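Local coordinates for protein UDP-N-acetylenolpyruvoylglucosamine reductase (Listeria monocytogenes, PDB 3TX1) that probably reduces UDP-N-acetylenolpyruvoylglucosamine to UDP-N-acetylmuramate with NADPH and a bound FAD, a step of peptidoglycan synthesis, at residues 60-65 with 104-109; 171-176 with 205-210. One frame throughout, in Å; residues are numbered along the deposited sequence.

From the N terminus, the chain leaves strand 54-60 and turns into helix 64-76; the loop after strand 100-103 comes back against this turn, and interaction 1 closes a loop of 38 intervening residues. Interaction 2 follows in series, neither nested nor crossed: strand 169-175 runs through a 28-residue excursion, including strand 181-185, to pair with strand 204-214. Interaction 1 lies at the C-terminal ends of the two inner, parallel strands, 54-60 and 100-103, of the mixed four-stranded sheet, interaction 2 in the antiparallel sheet. The two meet where Leu206 touches Ile64 and Leu107, and Leu104 packs on the carbonyl of Val205, joining both sheets beside the adenine end of FAD.

Interaction 1: residues 60-65 with 104-109; sequences MPKTIE and LDLLQT
Leu106 and Leu107 press their side chains against the backbone of Pro61 and Lys62. Strand 54-60, helix 64-76 and strand 81-84 form a beta-alpha-beta crossover in the FAD-binding PCMH-type region, and here its strand-to-helix connection packs on the turn leaving strand 100-103. The inner side is built from the buried Pro61, Leu104 and Leu107. Leu107 CD2 is 3.4 Å from Lys62 O, and its CG lies near Pro61 O. CG of Leu107 stands anti to its own carbonyl carbon (chi1 -57°), which brings the branch back toward the helix entrance although its CB sets off obliquely. The proline ring crosses Leu104, with Pro61 CG 3.9 Å from Leu104 CD2; Leu104 also touches FAD. Ile64 and Leu107 both reach Leu206 of strand 204-214. A type I turn, closed by Leu107 N to Leu104 O at 3.0 Å, presents Leu104, Leu106 and Leu107 to segment 60-65.

At the seam with the outer side, the CB of Leu106 is directed toward 60-65 and lies 3.5 Å from Pro61 O. Beyond it Leu106 and Lys62 are exposed, and side-chain contacts are sparse: Leu106 CD1 meets Met60 CB at 4.1 Å. The stem of Lys62 runs alongside Leu106 in the same direction, CG to CD1 4.2 Å, before bending at its last two torsions; its ammonium group forms a salt bridge with Glu66.

Across the two segments the contact is therefore carried by van der Waals packing of leucine side chains on proline and on peptide carbonyls, weakly directional and dependent on shape rather than polar pairing.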
loop_
_atom_site.group_PDB
_atom_site.type_symbol
_atom_site.label_atom_id
_atom_site.label_comp_id
_atom_site.label_asym_id
_atom_site.label_seq_id
_atom_site.Cartn_x
_atom_site.Cartn_y
_atom_site.Cartn_z
ATOM N N MET A 60 -16.798 2.165 -4.480
ATOM C CA MET A 60 -15.867 2.849 -5.409
ATOM C C MET A 60 -16.381 4.200 -5.921
ATOM O O MET A 60 -17.224 4.232 -6.823
ATOM C CB MET A 60 -15.499 1.953 -6.586
ATOM C CG MET A 60 -14.573 0.821 -6.196
ATOM S SD MET A 60 -14.617 -0.524 -7.383
ATOM C CE MET A 60 -16.382 -0.898 -7.450
ATOM N N PRO A 61 -15.901 5.313 -5.333
ATOM C CA PRO A 61 -16.366 6.643 -5.729
ATOM C C PRO A 61 -15.666 7.210 -6.947
ATOM O O PRO A 61 -14.456 7.119 -7.058
ATOM C CB PRO A 61 -16.065 7.522 -4.516
ATOM C CG PRO A 61 -15.114 6.764 -3.677
ATOM C CD PRO A 61 -15.253 5.310 -4.009
ATOM N N LYS A 62 -16.451 7.833 -7.822
ATOM C CA LYS A 62 -16.017 8.410 -9.084
ATOM C C LYS A 62 -15.628 9.837 -8.812
ATOM O O LYS A 62 -14.861 10.451 -9.569
ATOM C CB LYS A 62 -17.203 8.437 -10.058
ATOM C CG LYS A 62 -18.144 7.225 -9.940
ATOM C CD LYS A 62 -19.148 7.122 -11.081
ATOM C CE LYS A 62 -20.208 8.212 -11.046
ATOM N NZ LYS A 62 -21.199 7.975 -9.964
ATOM N N THR A 63 -16.128 10.351 -7.696
ATOM C CA THR A 63 -15.963 11.747 -7.329
ATOM C C THR A 63 -15.463 11.901 -5.924
ATOM O O THR A 63 -15.738 11.064 -5.058
ATOM C CB THR A 63 -17.357 12.381 -7.309
ATOM O OG1 THR A 63 -17.927 12.258 -8.605
ATOM C CG2 THR A 63 -17.342 13.822 -6.924
ATOM N N ILE A 64 -14.761 13.010 -5.711
ATOM C CA ILE A 64 -14.379 13.476 -4.397
ATOM C C ILE A 64 -15.605 13.661 -3.500
ATOM O O ILE A 64 -15.619 13.193 -2.378
ATOM C CB ILE A 64 -13.678 14.829 -4.514
ATOM C CG1 ILE A 64 -12.318 14.622 -5.205
ATOM C CG2 ILE A 64 -13.495 15.457 -3.131
ATOM C CD1 ILE A 64 -11.487 15.876 -5.255
ATOM N N GLU A 65 -16.642 14.337 -4.000
ATOM C CA GLU A 65 -17.859 14.547 -3.215
ATOM C C GLU A 65 -18.441 13.204 -2.829
ATOM O O GLU A 65 -18.909 13.031 -1.690
ATOM C CB GLU A 65 -18.860 15.395 -3.984
ATOM C CG GLU A 65 -20.199 15.569 -3.322
ATOM C CD GLU A 65 -20.218 16.514 -2.116
ATOM O OE1 GLU A 65 -19.442 17.481 -2.039
ATOM O OE2 GLU A 65 -21.087 16.310 -1.242
ATOM N N LEU A 104 -10.519 3.793 -3.904
ATOM C CA LEU A 104 -10.555 4.982 -4.713
ATOM C C LEU A 104 -9.916 4.771 -6.050
ATOM O O LEU A 104 -9.284 5.631 -6.599
ATOM C CB LEU A 104 -9.872 6.114 -3.996
ATOM C CG LEU A 104 -10.168 6.203 -2.524
ATOM C CD1 LEU A 104 -9.080 6.948 -1.819
ATOM C CD2 LEU A 104 -11.487 6.852 -2.270
ATOM N N ASP A 105 -10.114 3.594 -6.572
ATOM C CA ASP A 105 -9.573 3.187 -7.850
ATOM C C ASP A 105 -9.916 4.209 -8.924
ATOM O O ASP A 105 -9.067 4.543 -9.742
ATOM C CB ASP A 105 -10.175 1.844 -8.229
ATOM C CG ASP A 105 -9.182 0.946 -8.919
ATOM O OD1 ASP A 105 -8.153 1.456 -9.413
ATOM O OD2 ASP A 105 -9.408 -0.284 -8.953
ATOM N N LEU A 106 -11.151 4.730 -8.903
ATOM C CA LEU A 106 -11.603 5.697 -9.926
ATOM C C LEU A 106 -10.997 7.102 -9.845
ATOM O O LEU A 106 -11.179 7.905 -10.741
ATOM C CB LEU A 106 -13.118 5.775 -9.949
ATOM C CG LEU A 106 -13.657 4.366 -10.157
ATOM C CD1 LEU A 106 -15.159 4.281 -9.938
ATOM C CD2 LEU A 106 -13.277 3.902 -11.546
ATOM N N LEU A 107 -10.277 7.396 -8.772
ATOM C CA LEU A 107 -9.655 8.679 -8.644
ATOM C C LEU A 107 -8.235 8.461 -9.089
ATOM O O LEU A 107 -7.354 8.254 -8.263
ATOM C CB LEU A 107 -9.754 9.168 -7.205
ATOM C CG LEU A 107 -11.185 9.269 -6.635
ATOM C CD1 LEU A 107 -11.170 9.942 -5.281
ATOM C CD2 LEU A 107 -12.128 10.011 -7.571
ATOM N N GLN A 108 -8.052 8.525 -10.415
ATOM C CA GLN A 108 -6.820 8.162 -11.147
ATOM C C GLN A 108 -5.892 9.237 -11.722
ATOM O O GLN A 108 -4.760 8.944 -12.084
ATOM C CB GLN A 108 -7.212 7.259 -12.320
ATOM C CG GLN A 108 -7.216 5.778 -11.982
ATOM C CD GLN A 108 -7.547 4.913 -13.186
ATOM O OE1 GLN A 108 -8.718 4.785 -13.570
ATOM N NE2 GLN A 108 -6.517 4.302 -13.785
ATOM N N THR A 109 -6.370 10.460 -11.850
ATOM C CA THR A 109 -5.601 11.547 -12.462
ATOM C C THR A 109 -4.170 11.883 -12.045
ATOM O O THR A 109 -3.852 11.963 -10.852
ATOM C CB THR A 109 -6.416 12.824 -12.396
ATOM O OG1 THR A 109 -7.069 12.972 -13.652
ATOM C CG2 THR A 109 -5.522 14.017 -12.137
#

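Interaction 2: residues 171-176 with 205-210; sequences AATVLT and VLDATF. With FAD (flavin-adenine dinucleotide), chain B.
Thr173 and Asp207 face each other as an antiparallel hydrogen-bonded pair, and their side chains cross on one face of the sheet. The threonine hydroxyl OG1 donates to Asp207 OD2 at 2.7 Å, reaching the syn side of the carboxylate from 33° out of its plane. Asp207 CG sits between its backbone N and carbonyl carbon (chi1 62°), which carries the carboxylate back over the neighbouring strand. Further along this face Ala171 CB lies 3.9 Å from Thr209 CB.

The opposite face is apolar. Ala172 stands across from Ala208, with helix 150-156 packed on both, and Val174 turns CG2 over the backbone of Val205, 3.6 Å from its CA. Between these two pairs the register slips: Leu206 and Asp207 both face Thr173 in a classic beta bulge. Thr173 O takes Leu206 N at 2.7 Å in a nearly straight bond, and Asp207 N only weakly at 3.4 Å. Leu206, itself in the bulge, crosses Leu175 obliquely, its CD1 3.5 Å from Leu175 CG; helix 64-76 covers both leucines.

Near the start of strand 204-214, Val205 grips the FAD adenine with its backbone: its N donates to N1A at 3.0 Å, and its O accepts from N6A at 3.1 Å. Val205 CB and CG2 also lie close to N1A.

Backbone bonds from Ala171 N to Thr209 O, Thr209 N to Ala171 O and Thr173 N to Asp207 O tie the strands; the Thr173-Asp207 side-chain bond and the alanine and valine face add to them. At Val205 the adenine is recognised by main-chain N-H and C=O, which are uncharged; the strand pairing probably helps to fix their position.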
loop_
_atom_site.group_PDB
_atom_site.type_symbol
_atom_site.label_atom_id
_atom_site.label_comp_id
_atom_site.label_asym_id
_atom_site.label_seq_id
_atom_site.Cartn_x
_atom_site.Cartn_y
_atom_site.Cartn_z
ATOM N N ALA A 171 2.311 18.882 -1.023
ATOM C CA ALA A 171 0.980 19.098 -0.501
ATOM C C ALA A 171 0.105 17.873 -0.758
ATOM O O ALA A 171 0.384 17.057 -1.640
ATOM C CB ALA A 171 0.377 20.319 -1.179
ATOM N N ALA A 172 -0.974 17.772 0.007
ATOM C CA ALA A 172 -1.936 16.696 -0.148
ATOM C C ALA A 172 -3.356 17.171 0.131
ATOM O O ALA A 172 -3.582 18.046 0.994
ATOM C CB ALA A 172 -1.591 15.559 0.785
ATOM N N THR A 173 -4.302 16.606 -0.620
ATOM C CA THR A 173 -5.711 16.842 -0.348
ATOM C C THR A 173 -6.220 15.628 0.409
ATOM O O THR A 173 -6.045 14.496 -0.022
ATOM C CB THR A 173 -6.553 16.982 -1.610
ATOM O OG1 THR A 173 -5.973 17.972 -2.449
ATOM C CG2 THR A 173 -7.979 17.400 -1.241
ATOM N N VAL A 174 -6.917 15.875 1.492
ATOM C CA VAL A 174 -7.314 14.815 2.346
ATOM C C VAL A 174 -8.746 14.943 2.915
ATOM O O VAL A 174 -9.362 16.013 2.855
ATOM C CB VAL A 174 -6.251 14.793 3.451
ATOM C CG1 VAL A 174 -6.841 14.798 4.848
ATOM C CG2 VAL A 174 -5.252 13.691 3.213
ATOM N N LEU A 175 -9.277 13.836 3.431
ATOM C CA LEU A 175 -10.556 13.826 4.123
ATOM C C LEU A 175 -10.356 13.421 5.555
ATOM O O LEU A 175 -9.754 12.397 5.862
ATOM C CB LEU A 175 -11.583 12.887 3.477
ATOM C CG LEU A 175 -12.198 13.227 2.092
ATOM C CD1 LEU A 175 -13.406 12.340 1.824
ATOM C CD2 LEU A 175 -12.610 14.679 1.924
ATOM N N THR A 176 -10.861 14.246 6.446
ATOM C CA THR A 176 -10.816 13.931 7.857
ATOM C C THR A 176 -11.886 12.870 8.112
ATOM O O THR A 176 -12.768 12.627 7.271
ATOM C CB THR A 176 -11.073 15.177 8.707
ATOM O OG1 THR A 176 -12.438 15.578 8.568
ATOM C CG2 THR A 176 -10.173 16.324 8.257
ATOM N N VAL A 205 -6.369 10.119 1.963
ATOM C CA VAL A 205 -5.725 10.905 0.942
ATOM C C VAL A 205 -6.557 10.882 -0.319
ATOM O O VAL A 205 -6.957 9.799 -0.747
ATOM C CB VAL A 205 -4.354 10.283 0.623
ATOM C CG1 VAL A 205 -3.632 11.031 -0.506
ATOM C CG2 VAL A 205 -3.532 10.207 1.906
ATOM N N LEU A 206 -6.819 12.057 -0.895
ATOM C CA LEU A 206 -7.488 12.166 -2.197
ATOM C C LEU A 206 -6.537 12.489 -3.374
ATOM O O LEU A 206 -6.703 11.969 -4.470
ATOM C CB LEU A 206 -8.633 13.145 -2.153
ATOM C CG LEU A 206 -9.751 12.729 -1.213
ATOM C CD1 LEU A 206 -10.745 13.864 -1.083
ATOM C CD2 LEU A 206 -10.441 11.472 -1.702
ATOM N N ASP A 207 -5.575 13.378 -3.170
ATOM C CA ASP A 207 -4.550 13.616 -4.193
ATOM C C ASP A 207 -3.287 14.153 -3.548
ATOM O O ASP A 207 -3.324 14.623 -2.410
ATOM C CB ASP A 207 -5.038 14.463 -5.379
ATOM C CG ASP A 207 -5.462 15.859 -4.972
ATOM O OD1 ASP A 207 -6.598 16.297 -5.318
ATOM O OD2 ASP A 207 -4.666 16.508 -4.271
ATOM N N ALA A 208 -2.172 14.029 -4.255
ATOM C CA ALA A 208 -0.880 14.444 -3.714
ATOM C C ALA A 208 -0.072 15.348 -4.667
ATOM O O ALA A 208 -0.169 15.213 -5.905
ATOM C CB ALA A 208 -0.070 13.216 -3.317
ATOM N N THR A 209 0.696 16.272 -4.082
ATOM C CA THR A 209 1.546 17.199 -4.852
ATOM C C THR A 209 3.004 17.013 -4.483
ATOM O O THR A 209 3.400 17.226 -3.327
ATOM C CB THR A 209 1.254 18.687 -4.563
ATOM O OG1 THR A 209 -0.089 19.023 -4.912
ATOM C CG2 THR A 209 2.159 19.542 -5.395
ATOM N N PHE A 210 3.809 16.631 -5.469
ATOM C CA PHE A 210 5.245 16.455 -5.247
ATOM C C PHE A 210 6.074 17.604 -5.858
ATOM O O PHE A 210 5.881 17.959 -7.032
ATOM C CB PHE A 210 5.685 15.144 -5.850
ATOM C CG PHE A 210 4.797 13.983 -5.516
ATOM C CD1 PHE A 210 3.865 13.526 -6.442
ATOM C CD2 PHE A 210 4.941 13.297 -4.310
ATOM C CE1 PHE A 210 3.067 12.429 -6.167
ATOM C CE2 PHE A 210 4.151 12.199 -4.021
ATOM C CZ PHE A 210 3.214 11.769 -4.953
HETATM P PA FAD B . -2.509 -0.864 0.689
HETATM O O1A FAD B . -3.801 -0.988 -0.045
HETATM O O2A FAD B . -1.640 -2.075 0.869
HETATM O O5B FAD B . -2.798 -0.352 2.175
HETATM C C5B FAD B . -1.660 0.279 2.753
HETATM C C4B FAD B . -2.031 1.167 3.922
HETATM O O4B FAD B . -2.328 2.480 3.473
HETATM C C3B FAD B . -3.227 0.732 4.739
HETATM O O3B FAD B . -3.034 1.284 6.065
HETATM C C2B FAD B . -4.348 1.491 4.030
HETATM O O2B FAD B . -5.580 1.707 4.746
HETATM C C1B FAD B . -3.671 2.811 3.804
HETATM N N9A FAD B . -4.216 3.456 2.622
HETATM C C8A FAD B . -4.295 2.966 1.376
HETATM N N7A FAD B . -4.785 3.934 0.552
HETATM C C5A FAD B . -5.013 5.062 1.261
HETATM C C6A FAD B . -5.555 6.429 1.046
HETATM N N6A FAD B . -5.992 6.877 -0.164
HETATM N N1A FAD B . -5.601 7.251 2.116
HETATM C C2A FAD B . -5.187 6.883 3.322
HETATM N N3A FAD B . -4.723 5.666 3.609
HETATM C C4A FAD B . -4.618 4.730 2.640
HETATM N N1 FAD B . 7.086 -0.186 0.058
HETATM C C2 FAD B . 8.145 0.659 0.106
HETATM O O2 FAD B . 8.091 1.664 0.833
HETATM N N3 FAD B . 9.264 0.506 -0.617
HETATM C C4 FAD B . 9.466 -0.517 -1.436
HETATM O O4 FAD B . 10.541 -0.647 -2.066
HETATM C C4X FAD B . 8.360 -1.479 -1.541
HETATM N N5 FAD B . 8.475 -2.531 -2.347
HETATM C C5X FAD B . 7.497 -3.439 -2.477
HETATM C C6 FAD B . 7.690 -4.496 -3.353
HETATM C C7 FAD B . 6.706 -5.431 -3.538
HETATM C C7M FAD B . 6.936 -6.584 -4.481
HETATM C C8 FAD B . 5.445 -5.255 -2.784
HETATM C C8M FAD B . 4.333 -6.232 -2.919
HETATM C C9 FAD B . 5.256 -4.209 -1.922
HETATM C C9A FAD B . 6.252 -3.282 -1.733
HETATM N N10 FAD B . 6.079 -2.177 -0.864
HETATM C C10 FAD B . 7.137 -1.255 -0.748
HETATM C "C1'" FAD B . 4.837 -2.027 -0.084
HETATM C "C2'" FAD B . 3.805 -1.206 -0.823
HETATM O "O2'" FAD B . 4.128 -1.139 -2.209
HETATM C "C3'" FAD B . 3.759 0.219 -0.302
HETATM O "O3'" FAD B . 3.552 0.129 1.102
HETATM C "C4'" FAD B . 2.609 0.974 -0.963
HETATM O "O4'" FAD B . 2.820 2.392 -0.919
HETATM C "C5'" FAD B . 1.252 0.592 -0.397
HETATM O "O5'" FAD B . 0.296 0.905 -1.382
HETATM P P FAD B . -1.180 0.340 -1.402
HETATM O O1P FAD B . -1.944 1.314 -2.223
HETATM O O2P FAD B . -1.025 -1.072 -1.854
HETATM O O3P FAD B . -1.641 0.330 0.094
#